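Long-range contacts in chitin binding protein (Tectaria macrodonta, PDB 6IF7), which is an insecticidal, copper-binding fern protein that possibly acts as a chitin-binding lytic polysaccharide monooxygenase of family AA10: residues E114-T119 against S158-V163; F109-E114 against D126-P131. All coordinates share one frame; numbering follows the deposited sequence.

How the interactions relate
The centres of the two interactions lie about 8 Å apart, on the same side of the chain's centre. Both involve the loop between strands 105-111 and 133-136. Along the chain the order is 109-114, 114-119, 126-131 and 158-163. E114 is the residue the two ranges share; it touches H159 in interaction 1. Interaction 2 folds the later part of the loop back on the end of strand 105-111. Interaction 1 sets the earlier part against 158-163. Strands 105-111 and 159-167 are antiparallel neighbours in the mixed sheet. T112 and H159 join the contacts through a probable hydrogen bond, OG1 to ND1 at 2.7 Å. The loop is thus fixed to two adjacent strands at one end of the sheet.

Interaction 1: E114-T119 against S158-V163; sequences EGYQPT and SHLIYV
S158 meets both P118 and Y116. S158 CB packs on P118 CG at 3.8 Å. At the edge of the Y116 ring, near the ring plane, S158 O is 3.4 Å from Y116 CD2. This is a contact, not a hydrogen bond. H159 CA touches Y116 CD2 at 3.8 Å, and the imidazole slants against Y116 CB. E114 bends at chi2 (-62°), which brings its carboxylate back to the imidazole, E114 OE1 to H159 NE2 3.6 Å. The carboxylate and imidazole planes are 11° apart, but this is a near contact without a hydrogen bond. The stronger polar partners lie elsewhere: K155 for E114, T112 for H159. L160 receives the far end of the tyrosine, with L160 CD1 4.1 Å from Y116 OH. Y116 CG stands anti to the backbone N (chi1 167°), and this carries the ring from S158 toward L160. Cutting Y116 back to an alanine would probably open a gap beside L160 and leave the S158 carbonyl without its ring-edge neighbour. L122, from the same loop, also touches Y116 and L160. Beyond this contact, strand 159-167 runs between strands 105-111 and 173-182, so the loop packs beside an inner strand.

Interaction 2: F109-E114 against D126-P131; sequences FYVTRE and DLEELP. With NAG (2-acetamido-2-deoxy-beta-D-glucopyranose), chain B.
The P131 ring runs alongside the Y110 ring and covers one of its faces. P131 CB is 4.1 Å from the Y110 ring centroid and 14° off the ring normal, a CH-pi contact. P131 CD lies by ring atom CE2. At the ring edge, in plane, is E129 O, 3.6 Å from Y110 CE2. The tyrosine CG is anti to its carbonyl carbon (chi1 -63°), which swings the ring over the returning loop. Its hydroxyl is hydrogen-bonded to E108 and R55.

R113 carries the other end. Its chain is extended from CG to NE and reaches along the loop. NE makes a weak bond to L127 O, bent to 116° at the hydrogen. E128 OE1 lies over one face of the guanidinium, 3.6 Å from R113 NH1. No N-H points at this oxygen, so the salt bridge rests on charge alone. The aliphatic part of the arginine is touched as well, R113 CG lying 3.2 Å from E128 OE1. E129 keeps its carboxylate further off and places CG beside R113 NH2.

V111 CG1 packs alongside E128 CG, and L127 CD2 meets T112 CG2. The backbones hold this pairing. E128 N bonds to V111 O at 2.9 Å, and R113 N to D126 O. A water bridges the segments, accepting from V111 N and donating to L130 O.

T112 and L127 form a single beta bridge, just past the end of strand 105-111. Y110 and P131 line the place where the bound glycan rests, probably one N-linked at N134. The acetamido methyl C8 of NAG lies 3.8 Å from P131 CG and also near Y110 OH. The loop after strand 105-111 thus doubles back on that strand's end in the immunoglobulin-like beta-sandwich of AA10 LPMOs.

Interaction 1: E114-T119 against S158-V163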
loop_
_atom_site.group_PDB
_atom_site.type_symbol
_atom_site.label_atom_id
_atom_site.label_comp_id
_atom_site.label_asym_id
_atom_site.label_seq_id
_atom_site.Cartn_x
_atom_site.Cartn_y
_atom_site.Cartn_z
ATOM N N GLU A 114 -7.405 15.187 -3.925
ATOM C CA GLU A 114 -8.228 15.947 -2.978
ATOM C C GLU A 114 -9.670 15.508 -3.118
ATOM O O GLU A 114 -10.118 15.179 -4.221
ATOM C CB GLU A 114 -8.095 17.454 -3.215
ATOM C CG GLU A 114 -6.708 18.027 -2.868
ATOM C CD GLU A 114 -6.314 17.879 -1.400
ATOM O OE1 GLU A 114 -5.801 16.815 -0.980
ATOM O OE2 GLU A 114 -6.500 18.844 -0.649
ATOM N N GLY A 115 -10.379 15.430 -1.996
ATOM C CA GLY A 115 -11.757 14.963 -2.019
ATOM C C GLY A 115 -11.931 13.459 -2.119
ATOM O O GLY A 115 -13.021 12.982 -2.402
ATOM N N TYR A 116 -10.858 12.708 -1.888
ATOM C CA TYR A 116 -10.940 11.270 -1.593
ATOM C C TYR A 116 -11.853 10.984 -0.397
ATOM O O TYR A 116 -11.805 11.691 0.609
ATOM C CB TYR A 116 -9.531 10.733 -1.308
ATOM C CG TYR A 116 -9.472 9.361 -0.689
ATOM C CD1 TYR A 116 -9.893 8.231 -1.399
ATOM C CD2 TYR A 116 -9.001 9.193 0.607
ATOM C CE1 TYR A 116 -9.828 6.966 -0.821
ATOM C CE2 TYR A 116 -8.923 7.936 1.190
ATOM C CZ TYR A 116 -9.341 6.833 0.473
ATOM O OH TYR A 116 -9.275 5.612 1.053
ATOM N N GLN A 117 -12.664 9.931 -0.517
ATOM C CA GLN A 117 -13.571 9.518 0.545
ATOM C C GLN A 117 -13.269 8.095 0.972
ATOM O O GLN A 117 -13.519 7.172 0.197
ATOM C CB GLN A 117 -15.032 9.628 0.076
ATOM C CG GLN A 117 -15.545 11.058 -0.097
ATOM C CD GLN A 117 -15.183 11.994 1.071
ATOM O OE1 GLN A 117 -15.236 11.622 2.251
ATOM N NE2 GLN A 117 -14.801 13.224 0.732
ATOM N N PRO A 118 -12.728 7.903 2.201
ATOM C CA PRO A 118 -12.394 6.543 2.671
ATOM C C PRO A 118 -13.574 5.592 2.642
ATOM O O PRO A 118 -13.383 4.402 2.522
ATOM C CB PRO A 118 -11.922 6.763 4.111
ATOM C CG PRO A 118 -11.374 8.141 4.096
ATOM C CD PRO A 118 -12.209 8.933 3.123
ATOM N N THR A 119 -14.774 6.147 2.718
ATOM C CA THR A 119 -16.020 5.390 2.701
ATOM C C THR A 119 -16.411 4.858 1.313
ATOM O O THR A 119 -17.345 4.043 1.192
ATOM C CB THR A 119 -17.155 6.255 3.332
ATOM O OG1 THR A 119 -17.146 7.587 2.791
ATOM C CG2 THR A 119 -16.937 6.379 4.878
ATOM N N SER A 158 -7.709 12.419 5.858
ATOM C CA SER A 158 -7.589 11.005 5.543
ATOM C C SER A 158 -7.330 10.790 4.061
ATOM O O SER A 158 -8.146 11.149 3.237
ATOM C CB SER A 158 -8.861 10.253 5.936
ATOM O OG SER A 158 -9.056 10.356 7.327
ATOM N N HIS A 159 -6.180 10.206 3.757
ATOM C CA HIS A 159 -5.776 9.897 2.407
ATOM C C HIS A 159 -5.158 8.503 2.381
ATOM O O HIS A 159 -5.076 7.834 3.417
ATOM C CB HIS A 159 -4.815 10.966 1.903
ATOM C CG HIS A 159 -5.519 12.202 1.465
ATOM N ND1 HIS A 159 -6.148 12.306 0.241
ATOM C CD2 HIS A 159 -5.752 13.366 2.108
ATOM C CE1 HIS A 159 -6.727 13.487 0.147
ATOM N NE2 HIS A 159 -6.495 14.150 1.263
ATOM N N LEU A 160 -4.758 8.076 1.188
ATOM C CA LEU A 160 -4.122 6.802 1.012
ATOM C C LEU A 160 -2.915 6.979 0.106
ATOM O O LEU A 160 -2.942 7.759 -0.857
ATOM C CB LEU A 160 -5.153 5.801 0.463
ATOM C CG LEU A 160 -4.703 4.385 0.136
ATOM C CD1 LEU A 160 -5.820 3.413 0.443
ATOM C CD2 LEU A 160 -4.272 4.231 -1.324
ATOM N N ILE A 161 -1.859 6.242 0.435
ATOM C CA ILE A 161 -0.703 6.117 -0.408
ATOM C C ILE A 161 -0.674 4.700 -0.995
ATOM O O ILE A 161 -0.752 3.703 -0.263
ATOM C CB ILE A 161 0.551 6.460 0.380
ATOM C CG1 ILE A 161 0.501 7.962 0.703
ATOM C CG2 ILE A 161 1.801 6.091 -0.400
ATOM C CD1 ILE A 161 1.583 8.431 1.623
ATOM N N TYR A 162 -0.601 4.650 -2.323
ATOM C CA TYR A 162 -0.542 3.422 -3.088
ATOM C C TYR A 162 0.875 3.286 -3.644
ATOM O O TYR A 162 1.386 4.187 -4.337
ATOM C CB TYR A 162 -1.541 3.461 -4.223
ATOM C CG TYR A 162 -1.887 2.118 -4.852
ATOM C CD1 TYR A 162 -2.428 1.083 -4.089
ATOM C CD2 TYR A 162 -1.742 1.912 -6.219
ATOM C CE1 TYR A 162 -2.784 -0.137 -4.666
ATOM C CE2 TYR A 162 -2.109 0.708 -6.812
ATOM C CZ TYR A 162 -2.619 -0.320 -6.042
ATOM O OH TYR A 162 -2.974 -1.513 -6.649
ATOM N N VAL A 163 1.515 2.177 -3.294
ATOM C CA VAL A 163 2.871 1.889 -3.740
ATOM C C VAL A 163 2.839 0.650 -4.617
ATOM O O VAL A 163 2.322 -0.409 -4.215
ATOM C CB VAL A 163 3.840 1.766 -2.549
ATOM C CG1 VAL A 163 5.274 1.535 -3.014
ATOM C CG2 VAL A 163 3.766 3.047 -1.741
#

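Interaction 2: F109-E114 against D126-P131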
loop_
_atom_site.group_PDB
_atom_site.type_symbol
_atom_site.label_atom_id
_atom_site.label_comp_id
_atom_site.label_asym_id
_atom_site.label_seq_id
_atom_site.Cartn_x
_atom_site.Cartn_y
_atom_site.Cartn_z
ATOM N N PHE A 109 5.178 5.678 -6.038
ATOM C CA PHE A 109 4.310 6.153 -4.944
ATOM C C PHE A 109 3.232 7.085 -5.483
ATOM O O PHE A 109 3.539 8.137 -6.035
ATOM C CB PHE A 109 5.091 6.939 -3.885
ATOM C CG PHE A 109 5.932 6.106 -2.982
ATOM C CD1 PHE A 109 6.959 5.316 -3.482
ATOM C CD2 PHE A 109 5.763 6.169 -1.607
ATOM C CE1 PHE A 109 7.774 4.585 -2.643
ATOM C CE2 PHE A 109 6.568 5.427 -0.761
ATOM C CZ PHE A 109 7.574 4.631 -1.281
ATOM N N TYR A 110 1.974 6.716 -5.272
ATOM C CA TYR A 110 0.840 7.558 -5.627
ATOM C C TYR A 110 0.127 7.952 -4.362
ATOM O O TYR A 110 0.094 7.173 -3.403
ATOM C CB TYR A 110 -0.142 6.803 -6.525
ATOM C CG TYR A 110 0.463 6.393 -7.857
ATOM C CD1 TYR A 110 1.219 5.207 -7.967
ATOM C CD2 TYR A 110 0.310 7.191 -9.012
ATOM C CE1 TYR A 110 1.782 4.824 -9.176
ATOM C CE2 TYR A 110 0.865 6.802 -10.229
ATOM C CZ TYR A 110 1.602 5.616 -10.305
ATOM O OH TYR A 110 2.168 5.195 -11.483
ATOM N N VAL A 111 -0.451 9.150 -4.368
ATOM C CA VAL A 111 -1.388 9.579 -3.328
ATOM C C VAL A 111 -2.782 9.827 -3.915
ATOM O O VAL A 111 -2.932 10.199 -5.091
ATOM C CB VAL A 111 -0.891 10.856 -2.597
ATOM C CG1 VAL A 111 -1.149 12.121 -3.418
ATOM C CG2 VAL A 111 -1.535 10.961 -1.225
ATOM N N THR A 112 -3.789 9.638 -3.066
ATOM C CA THR A 112 -5.171 9.965 -3.397
ATOM C C THR A 112 -5.340 11.467 -3.668
ATOM O O THR A 112 -4.715 12.303 -3.009
ATOM C CB THR A 112 -6.140 9.560 -2.264
ATOM O OG1 THR A 112 -5.571 9.922 -0.994
ATOM C CG2 THR A 112 -6.390 8.072 -2.280
ATOM N N ARG A 113 -6.189 11.785 -4.641
ATOM C CA ARG A 113 -6.518 13.171 -4.985
ATOM C C ARG A 113 -7.355 13.856 -3.881
ATOM O O ARG A 113 -7.976 13.202 -3.034
ATOM C CB ARG A 113 -7.353 13.204 -6.261
ATOM C CG ARG A 113 -6.676 12.738 -7.529
ATOM C CD ARG A 113 -7.759 12.260 -8.493
ATOM N NE ARG A 113 -7.263 11.803 -9.788
ATOM C CZ ARG A 113 -6.827 12.591 -10.771
ATOM N NH1 ARG A 113 -6.800 13.914 -10.635
ATOM N NH2 ARG A 113 -6.390 12.056 -11.909
ATOM N N GLU A 114 -7.405 15.187 -3.925
ATOM C CA GLU A 114 -8.228 15.947 -2.978
ATOM C C GLU A 114 -9.670 15.508 -3.118
ATOM O O GLU A 114 -10.118 15.179 -4.221
ATOM C CB GLU A 114 -8.095 17.454 -3.215
ATOM C CG GLU A 114 -6.708 18.027 -2.868
ATOM C CD GLU A 114 -6.314 17.879 -1.400
ATOM O OE1 GLU A 114 -5.801 16.815 -0.980
ATOM O OE2 GLU A 114 -6.500 18.844 -0.649
ATOM N N ASP A 126 -9.472 7.798 -8.264
ATOM C CA ASP A 126 -9.209 8.369 -6.915
ATOM C C ASP A 126 -7.740 8.749 -6.663
ATOM O O ASP A 126 -7.465 9.597 -5.829
ATOM C CB ASP A 126 -9.719 7.433 -5.801
ATOM C CG ASP A 126 -11.220 7.142 -5.921
ATOM O OD1 ASP A 126 -11.983 8.074 -6.183
ATOM O OD2 ASP A 126 -11.640 5.983 -5.778
ATOM N N LEU A 127 -6.800 8.147 -7.395
ATOM C CA LEU A 127 -5.357 8.483 -7.249
ATOM C C LEU A 127 -4.918 9.587 -8.176
ATOM O O LEU A 127 -5.460 9.717 -9.248
ATOM C CB LEU A 127 -4.488 7.277 -7.552
ATOM C CG LEU A 127 -4.640 6.070 -6.635
ATOM C CD1 LEU A 127 -3.800 4.953 -7.224
ATOM C CD2 LEU A 127 -4.229 6.366 -5.209
ATOM N N GLU A 128 -3.902 10.348 -7.778
ATOM C CA GLU A 128 -3.244 11.261 -8.709
ATOM C C GLU A 128 -2.713 10.487 -9.931
ATOM O O GLU A 128 -2.347 9.321 -9.804
ATOM C CB GLU A 128 -2.088 12.016 -8.034
ATOM C CG GLU A 128 -2.466 13.023 -6.953
ATOM C CD GLU A 128 -3.340 14.181 -7.438
ATOM O OE1 GLU A 128 -3.953 14.126 -8.522
ATOM O OE2 GLU A 128 -3.445 15.171 -6.709
ATOM N N GLU A 129 -2.665 11.133 -11.095
ATOM C CA GLU A 129 -2.212 10.469 -12.329
ATOM C C GLU A 129 -0.755 10.138 -12.264
ATOM O O GLU A 129 -0.354 9.103 -12.747
ATOM C CB GLU A 129 -2.444 11.312 -13.588
ATOM C CG GLU A 129 -3.903 11.657 -13.807
ATOM C CD GLU A 129 -4.270 11.891 -15.258
ATOM O OE1 GLU A 129 -4.499 13.072 -15.639
ATOM O OE2 GLU A 129 -4.332 10.887 -16.005
ATOM N N LEU A 130 0.025 11.010 -11.648
ATOM C CA LEU A 130 1.467 10.848 -11.594
ATOM C C LEU A 130 1.964 10.497 -10.209
ATOM O O LEU A 130 1.430 10.989 -9.218
ATOM C CB LEU A 130 2.137 12.154 -12.025
ATOM C CG LEU A 130 1.871 12.630 -13.459
ATOM C CD1 LEU A 130 2.927 13.647 -13.800
ATOM C CD2 LEU A 130 1.900 11.504 -14.475
ATOM N N PRO A 131 3.025 9.673 -10.132
ATOM C CA PRO A 131 3.597 9.353 -8.833
ATOM C C PRO A 131 4.377 10.515 -8.243
ATOM O O PRO A 131 4.950 11.321 -8.979
ATOM C CB PRO A 131 4.524 8.161 -9.123
ATOM C CG PRO A 131 4.812 8.200 -10.586
ATOM C CD PRO A 131 3.699 8.965 -11.247
HETATM C C1 NAG B . 9.150 4.921 -13.004
HETATM C C2 NAG B . 8.334 5.103 -14.280
HETATM C C3 NAG B . 8.504 3.876 -15.130
HETATM C C4 NAG B . 9.965 3.664 -15.460
HETATM C C5 NAG B . 10.762 3.523 -14.175
HETATM C C6 NAG B . 12.244 3.453 -14.487
HETATM C C7 NAG B . 6.254 6.363 -14.221
HETATM C C8 NAG B . 4.799 6.323 -13.879
HETATM N N2 NAG B . 6.915 5.250 -13.993
HETATM O O3 NAG B . 7.756 4.045 -16.347
HETATM O O4 NAG B . 10.077 2.490 -16.262
HETATM O O5 NAG B . 10.519 4.651 -13.348
HETATM O O6 NAG B . 12.956 3.386 -13.251
HETATM O O7 NAG B . 6.788 7.336 -14.689
HETATM O O HOH W 1 0.822 10.756 -6.518
#